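Local coordinates for sporozoite-specific SAG protein (Toxoplasma gondii, PDB 2WNK) that is a SAG2-related surface antigen of the sporozoite stage, built from two SRS domains and probably displayed on the outer face of the parasite membrane, at residues T4-E9 / F98-T103; V24-P29 / E33-A38; V47-T50 / E56-L59; F82-D87 / V123-K128. All coordinates share one frame; numbering follows the deposited sequence.

Interaction 1 (T4-E9 / F98-T103); sequences TSCETE and FLCQRT
C6 and C100 meet through sulfur rather than backbone: the CB of C6 lies 3.6 Å from the SG of C100, although the two residues are not disulfide partners. C6 is joined to C121 and C100 to C28, so two separate covalent links pass beside each other, with C6 SG and C100 SG 4.4 Å apart. The sulfur of C100 lies anti to its own carbonyl carbon (chi1 -66°), the setting that places it against the methylene of C6. C6 sits at the centre of an inverse gamma turn in the N-terminal loop. No hydrogen bond connects the two segments; the backbone of C6 pairs instead with N27, and that of C100 with C121, the disulfide partner of C6.

The charged part of the contact lies at the solvent-exposed surface, where E9 and R102 send opposite charges to the same place. The opposite charges suit a salt bridge, but E9 OE2 and R102 NH1 overlap in the model, so the pairing geometry is doubtful.

Chemically, the buried half is where the two disulfides of the SRS beta-sandwich run side by side: C6-C121 ties the N-terminal loop to strand 121-127, while C28-C100 links the two sheets. The ionic half lies at the surface and its detail is uncertain.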
loop_
_atom_site.group_PDB
_atom_site.type_symbol
_atom_site.label_atom_id
_atom_site.label_comp_id
_atom_site.label_asym_id
_atom_site.label_seq_id
_atom_site.Cartn_x
_atom_site.Cartn_y
_atom_site.Cartn_z
ATOM N N THR A 4 -1.543 19.045 2.011
ATOM C CA THR A 4 -2.430 18.362 1.021
ATOM C C THR A 4 -2.887 19.285 -0.128
ATOM O O THR A 4 -3.293 18.824 -1.207
ATOM C CB THR A 4 -3.652 17.790 1.683
ATOM O OG1 THR A 4 -4.500 17.247 0.669
ATOM C CG2 THR A 4 -4.412 18.866 2.443
ATOM N N SER A 5 -2.814 20.585 0.119
ATOM C CA SER A 5 -3.148 21.576 -0.903
ATOM C C SER A 5 -1.874 22.130 -1.534
ATOM O O SER A 5 -0.892 22.438 -0.834
ATOM C CB SER A 5 -3.987 22.719 -0.288
ATOM O OG SER A 5 -4.338 23.679 -1.273
ATOM N N CYS A 6 -1.883 22.255 -2.850
ATOM C CA CYS A 6 -0.690 22.736 -3.579
ATOM C C CYS A 6 -0.652 24.268 -3.549
ATOM O O CYS A 6 -1.119 24.899 -4.502
ATOM C CB CYS A 6 -0.687 22.187 -5.007
ATOM S SG CYS A 6 0.995 21.701 -5.603
ATOM N N GLU A 7 -0.067 24.818 -2.462
ATOM C CA GLU A 7 -0.036 26.258 -2.131
ATOM C C GLU A 7 1.233 27.046 -2.484
ATOM O O GLU A 7 1.315 28.260 -2.202
ATOM C CB GLU A 7 -0.191 26.442 -0.620
ATOM C CG GLU A 7 -1.431 25.832 -0.008
ATOM C CD GLU A 7 -1.556 26.205 1.456
ATOM O OE1 GLU A 7 -0.549 26.082 2.180
ATOM O OE2 GLU A 7 -2.647 26.618 1.900
ATOM N N THR A 8 2.268 26.375 -2.957
ATOM C CA THR A 8 3.504 27.100 -3.149
ATOM C C THR A 8 3.885 27.048 -4.630
ATOM O O THR A 8 4.210 25.995 -5.135
ATOM C CB THR A 8 4.652 26.571 -2.220
ATOM O OG1 THR A 8 4.191 26.507 -0.856
ATOM C CG2 THR A 8 5.836 27.518 -2.257
ATOM N N GLU A 9 3.792 28.192 -5.303
ATOM C CA GLU A 9 4.248 28.281 -6.712
ATOM C C GLU A 9 5.720 27.986 -6.795
ATOM O O GLU A 9 6.510 28.488 -5.961
ATOM C CB GLU A 9 4.014 29.664 -7.269
ATOM C CG GLU A 9 2.601 29.880 -7.761
ATOM C CD GLU A 9 2.356 31.318 -8.107
ATOM O OE1 GLU A 9 2.447 32.174 -7.200
ATOM O OE2 GLU A 9 2.092 31.616 -9.287
ATOM N N PHE A 98 1.172 15.869 -11.529
ATOM C CA PHE A 98 0.223 16.843 -12.021
ATOM C C PHE A 98 0.732 18.250 -11.763
ATOM O O PHE A 98 1.662 18.442 -10.944
ATOM C CB PHE A 98 -1.112 16.693 -11.260
ATOM C CG PHE A 98 -1.685 15.302 -11.358
ATOM C CD1 PHE A 98 -2.407 14.925 -12.494
ATOM C CD2 PHE A 98 -1.458 14.371 -10.346
ATOM C CE1 PHE A 98 -2.949 13.655 -12.631
ATOM C CE2 PHE A 98 -1.979 13.079 -10.469
ATOM C CZ PHE A 98 -2.721 12.723 -11.618
ATOM N N LEU A 99 0.129 19.238 -12.438
ATOM C CA LEU A 99 0.314 20.616 -12.030
ATOM C C LEU A 99 -1.011 21.246 -11.642
ATOM O O LEU A 99 -2.042 20.970 -12.277
ATOM C CB LEU A 99 0.873 21.436 -13.199
ATOM C CG LEU A 99 2.326 21.032 -13.484
ATOM C CD1 LEU A 99 2.794 21.569 -14.838
ATOM C CD2 LEU A 99 3.256 21.524 -12.352
ATOM N N CYS A 100 -0.957 22.169 -10.682
ATOM C CA CYS A 100 -2.079 23.031 -10.361
ATOM C C CYS A 100 -1.683 24.388 -10.943
ATOM O O CYS A 100 -0.596 24.897 -10.630
ATOM C CB CYS A 100 -2.233 23.154 -8.843
ATOM S SG CYS A 100 -2.720 21.603 -7.971
ATOM N N GLN A 101 -2.529 24.917 -11.791
ATOM C CA GLN A 101 -2.234 26.129 -12.524
ATOM C C GLN A 101 -3.420 27.052 -12.573
ATOM O O GLN A 101 -4.493 26.649 -12.324
ATOM C CB GLN A 101 -1.801 25.798 -13.950
ATOM C CG GLN A 101 -2.820 25.340 -14.877
ATOM C CD GLN A 101 -2.278 24.807 -16.203
ATOM O OE1 GLN A 101 -3.007 24.589 -17.141
ATOM N NE2 GLN A 101 -1.027 24.574 -16.246
ATOM N N ARG A 102 -3.178 28.304 -12.921
ATOM C CA ARG A 102 -4.250 29.234 -13.202
ATOM C C ARG A 102 -5.188 28.747 -14.274
ATOM O O ARG A 102 -4.823 28.075 -15.183
ATOM C CB ARG A 102 -3.666 30.608 -13.616
ATOM C CG ARG A 102 -3.482 31.570 -12.494
ATOM C CD ARG A 102 -2.295 32.523 -12.604
ATOM N NE ARG A 102 -1.371 32.090 -11.591
ATOM C CZ ARG A 102 -0.078 32.315 -11.530
ATOM N NH1 ARG A 102 0.570 31.783 -10.545
ATOM N NH2 ARG A 102 0.553 33.111 -12.414
ATOM N N THR A 103 -6.434 29.127 -14.176
ATOM C CA THR A 103 -7.404 28.863 -15.193
ATOM C C THR A 103 -6.915 29.395 -16.509
ATOM O O THR A 103 -6.515 30.526 -16.563
ATOM C CB THR A 103 -8.692 29.621 -14.901
ATOM O OG1 THR A 103 -9.099 29.338 -13.577
ATOM C CG2 THR A 103 -9.735 29.199 -15.838
#

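Interaction 2 (V24-P29 / E33-A38); sequences VRFNCP and EEIKPA
F26 and I35 touch across the interior of the SRS beta-sandwich, F26 from edge strand 22-28 of the three-stranded sheet and I35 from edge strand 34-36 of the other. The segment axes come no nearer than 7.9 Å and their directions differ by 118°, a separation and angle that fit facing sheets and not paired strands.

Apolar packing comes first. The ring of F26 receives the I35 methyl CD1 at its edge, near the ring plane, with CZ as the closest ring atom at 3.9 Å. The torsions of both residues make this possible: F26 CG stands between its backbone N and carbonyl carbon (chi1 65°), and I35 is extended (chi1 -165°), which carries CD1 out to the ring. F82 and F98 also meet the F26 ring, making an aromatic cluster. Further along, C28 SG lies 4.3 Å from I35 CB while being disulfide-bonded to C100.

Where the chain returns after P29, the backbones draw close, yet no hydrogen bond spans the segments. P29 O and E33 N are 3.2 Å apart at a poor angle; E33 CA adds a CA-H...O contact to the same oxygen. E33 and E34 both face Q101, which makes a classic beta bulge at the start of the returning strand. The carboxylate of E33 turns elsewhere, its OE1 accepting from T103 OG1. E33 O itself bonds to N80 ND2 and also rests 3.3 Å from C28 CB.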
loop_
_atom_site.group_PDB
_atom_site.type_symbol
_atom_site.label_atom_id
_atom_site.label_comp_id
_atom_site.label_asym_id
_atom_site.label_seq_id
_atom_site.Cartn_x
_atom_site.Cartn_y
_atom_site.Cartn_z
ATOM N N VAL A 24 -5.057 8.735 -2.677
ATOM C CA VAL A 24 -4.394 9.988 -2.472
ATOM C C VAL A 24 -5.388 11.099 -2.708
ATOM O O VAL A 24 -6.063 11.125 -3.715
ATOM C CB VAL A 24 -3.188 10.164 -3.440
ATOM C CG1 VAL A 24 -2.532 11.511 -3.210
ATOM C CG2 VAL A 24 -2.204 9.024 -3.227
ATOM N N ARG A 25 -5.472 12.009 -1.759
ATOM C CA ARG A 25 -6.337 13.180 -1.905
ATOM C C ARG A 25 -5.455 14.400 -1.923
ATOM O O ARG A 25 -4.573 14.560 -1.069
ATOM C CB ARG A 25 -7.361 13.267 -0.761
ATOM C CG ARG A 25 -8.392 12.181 -0.791
ATOM C CD ARG A 25 -9.343 12.265 0.426
ATOM N NE ARG A 25 -10.129 11.033 0.544
ATOM C CZ ARG A 25 -11.140 10.736 -0.258
ATOM N NH1 ARG A 25 -11.490 11.590 -1.222
ATOM N NH2 ARG A 25 -11.785 9.590 -0.110
ATOM N N PHE A 26 -5.645 15.243 -2.926
ATOM C CA PHE A 26 -4.944 16.507 -2.954
ATOM C C PHE A 26 -5.831 17.604 -3.509
ATOM O O PHE A 26 -6.869 17.340 -4.096
ATOM C CB PHE A 26 -3.642 16.401 -3.755
ATOM C CG PHE A 26 -3.839 16.109 -5.218
ATOM C CD1 PHE A 26 -3.926 17.148 -6.136
ATOM C CD2 PHE A 26 -3.847 14.798 -5.680
ATOM C CE1 PHE A 26 -4.057 16.898 -7.503
ATOM C CE2 PHE A 26 -3.994 14.531 -7.058
ATOM C CZ PHE A 26 -4.098 15.600 -7.970
ATOM N N ASN A 27 -5.406 18.840 -3.295
ATOM C CA ASN A 27 -6.198 19.982 -3.670
ATOM C C ASN A 27 -5.374 20.967 -4.508
ATOM O O ASN A 27 -4.212 21.246 -4.197
ATOM C CB ASN A 27 -6.739 20.658 -2.407
ATOM C CG ASN A 27 -7.255 22.052 -2.661
ATOM O OD1 ASN A 27 -6.540 23.042 -2.447
ATOM N ND2 ASN A 27 -8.501 22.144 -3.120
ATOM N N CYS A 28 -6.002 21.455 -5.564
ATOM C CA CYS A 28 -5.509 22.642 -6.300
ATOM C C CYS A 28 -6.300 23.841 -5.776
ATOM O O CYS A 28 -7.508 23.924 -6.011
ATOM C CB CYS A 28 -5.740 22.490 -7.807
ATOM S SG CYS A 28 -4.637 21.213 -8.628
ATOM N N PRO A 29 -5.624 24.736 -5.055
ATOM C CA PRO A 29 -6.315 25.797 -4.362
ATOM C C PRO A 29 -6.804 26.802 -5.315
ATOM O O PRO A 29 -6.521 26.840 -6.455
ATOM C CB PRO A 29 -5.249 26.390 -3.465
ATOM C CG PRO A 29 -4.055 26.208 -4.109
ATOM C CD PRO A 29 -4.200 24.825 -4.750
ATOM N N GLU A 33 -6.398 26.952 -9.690
ATOM C CA GLU A 33 -7.643 26.154 -9.802
ATOM C C GLU A 33 -7.350 24.779 -10.372
ATOM O O GLU A 33 -7.953 23.794 -9.944
ATOM C CB GLU A 33 -8.702 26.973 -10.563
ATOM C CG GLU A 33 -9.866 26.193 -11.026
ATOM C CD GLU A 33 -10.420 26.805 -12.264
ATOM O OE1 GLU A 33 -9.688 26.798 -13.273
ATOM O OE2 GLU A 33 -11.580 27.302 -12.212
ATOM N N GLU A 34 -6.600 24.683 -11.469
ATOM C CA GLU A 34 -7.090 24.154 -12.740
ATOM C C GLU A 34 -5.984 23.057 -12.788
ATOM O O GLU A 34 -4.779 23.382 -12.733
ATOM C CB GLU A 34 -6.913 25.018 -13.982
ATOM C CG GLU A 34 -7.082 24.133 -15.249
ATOM C CD GLU A 34 -6.985 24.891 -16.554
ATOM O OE1 GLU A 34 -7.927 25.642 -16.842
ATOM O OE2 GLU A 34 -5.970 24.742 -17.261
ATOM N N ILE A 35 -6.344 21.773 -12.822
ATOM C CA ILE A 35 -5.307 20.719 -12.900
ATOM C C ILE A 35 -4.810 20.501 -14.335
ATOM O O ILE A 35 -5.562 20.685 -15.320
ATOM C CB ILE A 35 -5.809 19.347 -12.338
ATOM C CG1 ILE A 35 -4.630 18.384 -12.077
ATOM C CG2 ILE A 35 -6.771 18.728 -13.296
ATOM C CD1 ILE A 35 -5.083 17.030 -11.410
ATOM N N LYS A 36 -3.538 20.119 -14.446
ATOM C CA LYS A 36 -2.931 19.714 -15.711
ATOM C C LYS A 36 -2.335 18.337 -15.517
ATOM O O LYS A 36 -1.702 18.100 -14.498
ATOM C CB LYS A 36 -1.798 20.660 -16.079
ATOM C CG LYS A 36 -1.152 20.264 -17.396
ATOM C CD LYS A 36 -0.740 21.480 -18.150
ATOM C CE LYS A 36 -0.755 21.213 -19.654
ATOM N NZ LYS A 36 0.539 20.601 -20.009
ATOM N N PRO A 37 -2.565 17.402 -16.454
ATOM C CA PRO A 37 -3.307 17.530 -17.714
ATOM C C PRO A 37 -4.766 17.868 -17.461
ATOM O O PRO A 37 -5.329 17.494 -16.418
ATOM C CB PRO A 37 -3.252 16.109 -18.308
ATOM C CG PRO A 37 -2.086 15.439 -17.616
ATOM C CD PRO A 37 -2.126 16.009 -16.218
ATOM N N ALA A 38 -5.373 18.527 -18.446
ATOM C CA ALA A 38 -6.797 18.886 -18.387
ATOM C C ALA A 38 -7.644 17.708 -17.911
ATOM O O ALA A 38 -7.515 16.589 -18.431
ATOM C CB ALA A 38 -7.266 19.381 -19.774
#

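Interaction 3 (V47-T50 / E56-L59); sequences VCTT and EAAL
V47 and A57 form the hydrogen-bonded pair of a short antiparallel beta hairpin, strands 46-48 and 56-58. V47 N donates to A57 O at 2.9 Å and an N-H...O angle of 168°, and A57 N answers to V47 O at the same length and 164°. C48 and E56, the next pair, are non-hydrogen-bonded and their CA atoms approach to 4.2 Å; E56 CA also makes a CA-H...O contact with V47 O.

A looser polar link lies beyond them. One water is 2.5 Å from T49 OG1 and gives a weak bond of 3.2 Å to E56 O, bridging the strands beside the C48-E56 pair, near the T49-N55 backbone bond. The charge of E56 is met mainly by K46 NZ, which forms a salt bridge with OE1.

Packing differs between the two faces. On the face of C48 and E56, the aliphatic CG of E56 lies alongside C48 SG, whose sulfur is bonded to C53 and so closes the turn covalently. On the other, T49 CG2 reaches A57 CB. V47 also faces this side, packing on V96 and F98 of strand 94-101. Its CG1 stands anti to the carbonyl carbon (chi1 -60°), which turns it to L59; the two side chains cross at about a right angle, V47 CG1 lying 3.8 Å from L59 CD1.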
loop_
_atom_site.group_PDB
_atom_site.type_symbol
_atom_site.label_atom_id
_atom_site.label_comp_id
_atom_site.label_asym_id
_atom_site.label_seq_id
_atom_site.Cartn_x
_atom_site.Cartn_y
_atom_site.Cartn_z
ATOM N N VAL A 47 -2.152 11.831 -17.143
ATOM C CA VAL A 47 -1.259 12.249 -16.055
ATOM C C VAL A 47 -0.015 12.814 -16.708
ATOM O O VAL A 47 0.298 12.464 -17.845
ATOM C CB VAL A 47 -0.825 11.087 -15.176
ATOM C CG1 VAL A 47 -2.092 10.417 -14.543
ATOM C CG2 VAL A 47 0.018 10.065 -16.005
ATOM N N CYS A 48 0.735 13.643 -15.982
ATOM C CA CYS A 48 2.084 14.026 -16.472
ATOM C C CYS A 48 3.105 12.982 -16.037
ATOM O O CYS A 48 2.917 12.291 -15.029
ATOM C CB CYS A 48 2.464 15.413 -15.998
ATOM S SG CYS A 48 1.323 16.585 -16.692
ATOM N N THR A 49 4.168 12.840 -16.827
ATOM C CA THR A 49 5.194 11.878 -16.510
ATOM C C THR A 49 6.529 12.562 -16.233
ATOM O O THR A 49 7.542 11.910 -16.020
ATOM C CB THR A 49 5.340 10.827 -17.647
ATOM O OG1 THR A 49 5.550 11.544 -18.888
ATOM C CG2 THR A 49 4.062 9.953 -17.682
ATOM N N THR A 50 6.501 13.892 -16.237
ATOM C CA THR A 50 7.575 14.726 -15.721
ATOM C C THR A 50 6.939 15.833 -14.868
ATOM O O THR A 50 5.748 16.166 -15.023
ATOM C CB THR A 50 8.363 15.407 -16.823
ATOM O OG1 THR A 50 7.427 16.111 -17.640
ATOM C CG2 THR A 50 9.174 14.365 -17.647
ATOM N N GLU A 56 3.166 13.679 -21.161
ATOM C CA GLU A 56 1.932 13.163 -20.566
ATOM C C GLU A 56 1.610 11.803 -21.119
ATOM O O GLU A 56 1.996 11.458 -22.246
ATOM C CB GLU A 56 0.737 14.025 -20.956
ATOM C CG GLU A 56 0.806 15.436 -20.581
ATOM C CD GLU A 56 -0.394 16.189 -21.144
ATOM O OE1 GLU A 56 -1.266 15.536 -21.775
ATOM O OE2 GLU A 56 -0.471 17.406 -20.926
ATOM N N ALA A 57 0.817 11.060 -20.369
ATOM C CA ALA A 57 0.344 9.762 -20.853
ATOM C C ALA A 57 -1.069 9.519 -20.324
ATOM O O ALA A 57 -1.468 10.132 -19.347
ATOM C CB ALA A 57 1.256 8.690 -20.338
ATOM N N ALA A 58 -1.820 8.613 -20.966
ATOM C CA ALA A 58 -3.085 8.170 -20.392
ATOM C C ALA A 58 -2.823 7.421 -19.097
ATOM O O ALA A 58 -1.905 6.578 -19.008
ATOM C CB ALA A 58 -3.839 7.273 -21.385
ATOM N N LEU A 59 -3.640 7.698 -18.094
ATOM C CA LEU A 59 -3.489 7.044 -16.814
ATOM C C LEU A 59 -3.452 5.502 -16.913
ATOM O O LEU A 59 -2.667 4.854 -16.215
ATOM C CB LEU A 59 -4.593 7.500 -15.852
ATOM C CG LEU A 59 -4.621 6.762 -14.515
ATOM C CD1 LEU A 59 -3.350 6.982 -13.701
ATOM C CD2 LEU A 59 -5.828 7.226 -13.708
HETATM O O HOH W 1 4.816 10.458 -21.071
#

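Interaction 4 (F82-D87 / V123-K128); sequences FTLTVD and VHILVK
The torsions of L84 and I125 bring a methyl of each to the same place. In L84, CG is anti to the backbone N (chi1 176°), and chi2 near 78° places CD2 as the leading methyl. I125 instead has CG1 anti to its carbonyl carbon (chi1 -58°) and is extended beyond it, which carries CD1 out to meet the leucine. The two methyls, L84 CD2 and I125 CD1, are 3.7 Å apart. The branch methyl I125 CG2 also lies 4.1 Å from L84 CD2, so one leucine methyl meets both methyls of the isoleucine. The side chains as a whole cross obliquely.

Both CB atoms of this pair point into the gap between facing strands, whose CA atoms are 9.2 Å apart at L84 and I125. That spacing is too wide for backbone pairing, and no hydrogen bond crosses it; it is the spacing of two layers of a beta-sandwich. Strand 80-86 is the middle strand of one sheet and bonds through its backbone to strand 22-28 at F82 and L84. Strand 121-127 is in the other sheet, next to 94-101, where I125 leans on V96 and F98. The segments run in the same sense across the gap.

Two residues on, the pattern repeats with two valines. V86 and V127 each hold CG1 anti to the backbone N, and these methyls face one another at 4.3 Å, slightly looser than the pair before. V17 of strand 12-17 touches both V86 and I125, and P90 packs against V127.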
loop_
_atom_site.group_PDB
_atom_site.type_symbol
_atom_site.label_atom_id
_atom_site.label_comp_id
_atom_site.label_asym_id
_atom_site.label_seq_id
_atom_site.Cartn_x
_atom_site.Cartn_y
_atom_site.Cartn_z
ATOM N N PHE A 82 -9.058 16.508 -5.720
ATOM C CA PHE A 82 -8.801 15.349 -6.549
ATOM C C PHE A 82 -8.569 14.111 -5.704
ATOM O O PHE A 82 -7.949 14.203 -4.641
ATOM C CB PHE A 82 -7.573 15.602 -7.431
ATOM C CG PHE A 82 -7.788 16.715 -8.381
ATOM C CD1 PHE A 82 -7.455 18.026 -8.030
ATOM C CD2 PHE A 82 -8.466 16.484 -9.560
ATOM C CE1 PHE A 82 -7.748 19.071 -8.895
ATOM C CE2 PHE A 82 -8.749 17.527 -10.420
ATOM C CZ PHE A 82 -8.392 18.819 -10.088
ATOM N N THR A 83 -8.991 12.965 -6.235
ATOM C CA THR A 83 -8.832 11.670 -5.546
ATOM C C THR A 83 -8.245 10.668 -6.520
ATOM O O THR A 83 -8.869 10.341 -7.519
ATOM C CB THR A 83 -10.208 11.157 -5.019
ATOM O OG1 THR A 83 -10.774 12.167 -4.195
ATOM C CG2 THR A 83 -10.042 9.902 -4.177
ATOM N N LEU A 84 -7.040 10.177 -6.233
ATOM C CA LEU A 84 -6.426 9.186 -7.078
ATOM C C LEU A 84 -6.531 7.882 -6.315
ATOM O O LEU A 84 -6.010 7.767 -5.197
ATOM C CB LEU A 84 -4.944 9.495 -7.336
ATOM C CG LEU A 84 -4.288 8.369 -8.155
ATOM C CD1 LEU A 84 -4.686 8.523 -9.637
ATOM C CD2 LEU A 84 -2.729 8.324 -7.965
ATOM N N THR A 85 -7.225 6.917 -6.916
ATOM C CA THR A 85 -7.343 5.592 -6.347
ATOM C C THR A 85 -6.496 4.626 -7.133
ATOM O O THR A 85 -6.562 4.605 -8.359
ATOM C CB THR A 85 -8.787 5.114 -6.429
ATOM O OG1 THR A 85 -9.594 5.970 -5.624
ATOM C CG2 THR A 85 -8.911 3.678 -5.889
ATOM N N VAL A 86 -5.666 3.846 -6.438
ATOM C CA VAL A 86 -4.829 2.846 -7.091
ATOM C C VAL A 86 -5.270 1.448 -6.649
ATOM O O VAL A 86 -4.894 0.981 -5.568
ATOM C CB VAL A 86 -3.344 3.055 -6.780
ATOM C CG1 VAL A 86 -2.512 2.050 -7.551
ATOM C CG2 VAL A 86 -2.925 4.487 -7.151
ATOM N N ASP A 87 -6.052 0.804 -7.513
ATOM C CA ASP A 87 -6.749 -0.453 -7.228
ATOM C C ASP A 87 -5.761 -1.629 -7.170
ATOM O O ASP A 87 -5.901 -2.532 -6.345
ATOM C CB ASP A 87 -7.840 -0.717 -8.299
ATOM C CG ASP A 87 -8.993 0.313 -8.259
ATOM O OD1 ASP A 87 -9.543 0.549 -7.173
ATOM O OD2 ASP A 87 -9.346 0.901 -9.315
ATOM N N VAL A 123 2.416 18.339 -8.140
ATOM C CA VAL A 123 1.984 17.218 -7.315
ATOM C C VAL A 123 2.672 15.984 -7.841
ATOM O O VAL A 123 2.533 15.665 -9.031
ATOM C CB VAL A 123 0.491 16.997 -7.457
ATOM C CG1 VAL A 123 0.070 15.708 -6.690
ATOM C CG2 VAL A 123 -0.249 18.194 -6.895
ATOM N N HIS A 124 3.473 15.348 -6.991
ATOM C CA HIS A 124 4.217 14.165 -7.380
ATOM C C HIS A 124 3.651 12.996 -6.571
ATOM O O HIS A 124 3.660 13.050 -5.328
ATOM C CB HIS A 124 5.674 14.338 -7.038
ATOM C CG HIS A 124 6.474 13.091 -7.231
ATOM N ND1 HIS A 124 7.437 12.686 -6.336
ATOM C CD2 HIS A 124 6.417 12.128 -8.184
ATOM C CE1 HIS A 124 7.962 11.542 -6.742
ATOM N NE2 HIS A 124 7.363 11.184 -7.862
ATOM N N ILE A 125 3.166 11.970 -7.262
ATOM C CA ILE A 125 2.669 10.782 -6.569
ATOM C C ILE A 125 3.586 9.620 -6.919
ATOM O O ILE A 125 3.701 9.250 -8.101
ATOM C CB ILE A 125 1.217 10.451 -6.917
ATOM C CG1 ILE A 125 0.297 11.643 -6.572
ATOM C CG2 ILE A 125 0.816 9.169 -6.170
ATOM C CD1 ILE A 125 -1.130 11.552 -7.158
ATOM N N LEU A 126 4.262 9.101 -5.897
ATOM C CA LEU A 126 5.125 7.921 -6.024
ATOM C C LEU A 126 4.302 6.663 -5.719
ATOM O O LEU A 126 3.724 6.542 -4.646
ATOM C CB LEU A 126 6.300 8.016 -5.057
ATOM C CG LEU A 126 7.246 6.806 -5.201
ATOM C CD1 LEU A 126 7.856 6.762 -6.574
ATOM C CD2 LEU A 126 8.321 6.733 -4.116
ATOM N N VAL A 127 4.233 5.742 -6.667
ATOM C CA VAL A 127 3.454 4.532 -6.468
ATOM C C VAL A 127 4.427 3.348 -6.319
ATOM O O VAL A 127 5.244 3.077 -7.205
ATOM C CB VAL A 127 2.483 4.308 -7.628
ATOM C CG1 VAL A 127 1.651 3.063 -7.386
ATOM C CG2 VAL A 127 1.559 5.535 -7.802
ATOM N N LYS A 128 4.360 2.669 -5.182
ATOM C CA LYS A 128 5.311 1.582 -4.899
ATOM C C LYS A 128 4.950 0.326 -5.680
ATOM O O LYS A 128 3.794 0.175 -6.112
ATOM C CB LYS A 128 5.312 1.261 -3.402
ATOM C CG LYS A 128 5.750 2.425 -2.511
ATOM C CD LYS A 128 7.256 2.406 -2.339
ATOM C CE LYS A 128 7.791 3.598 -1.557
ATOM N NZ LYS A 128 7.670 3.376 -0.086
#

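All four contacts lie in the N-terminal SRS domain. Interactions 1 and 2, with centres about 6 Å apart, are joined covalently by the disulfide between C28 SG and C100 SG (2.1 Å). Interaction 4, about 12 Å from interaction 2 between centres, shares a sheet with it, F26 O and F82 N being 2.8 Å apart in a probable hydrogen bond; in the sandwich interior I35 CB lies 3.5 Å from F82 CZ. A probable bond of 2.9 Å between F98 N and V123 O joins 98-103 to 123-128. The hairpin of interaction 3 lies to one side, where V47 CG1 meets F98 CZ at 3.8 Å and P37 packs on C48. F98 thus touches residues of interactions 2, 3 and 4.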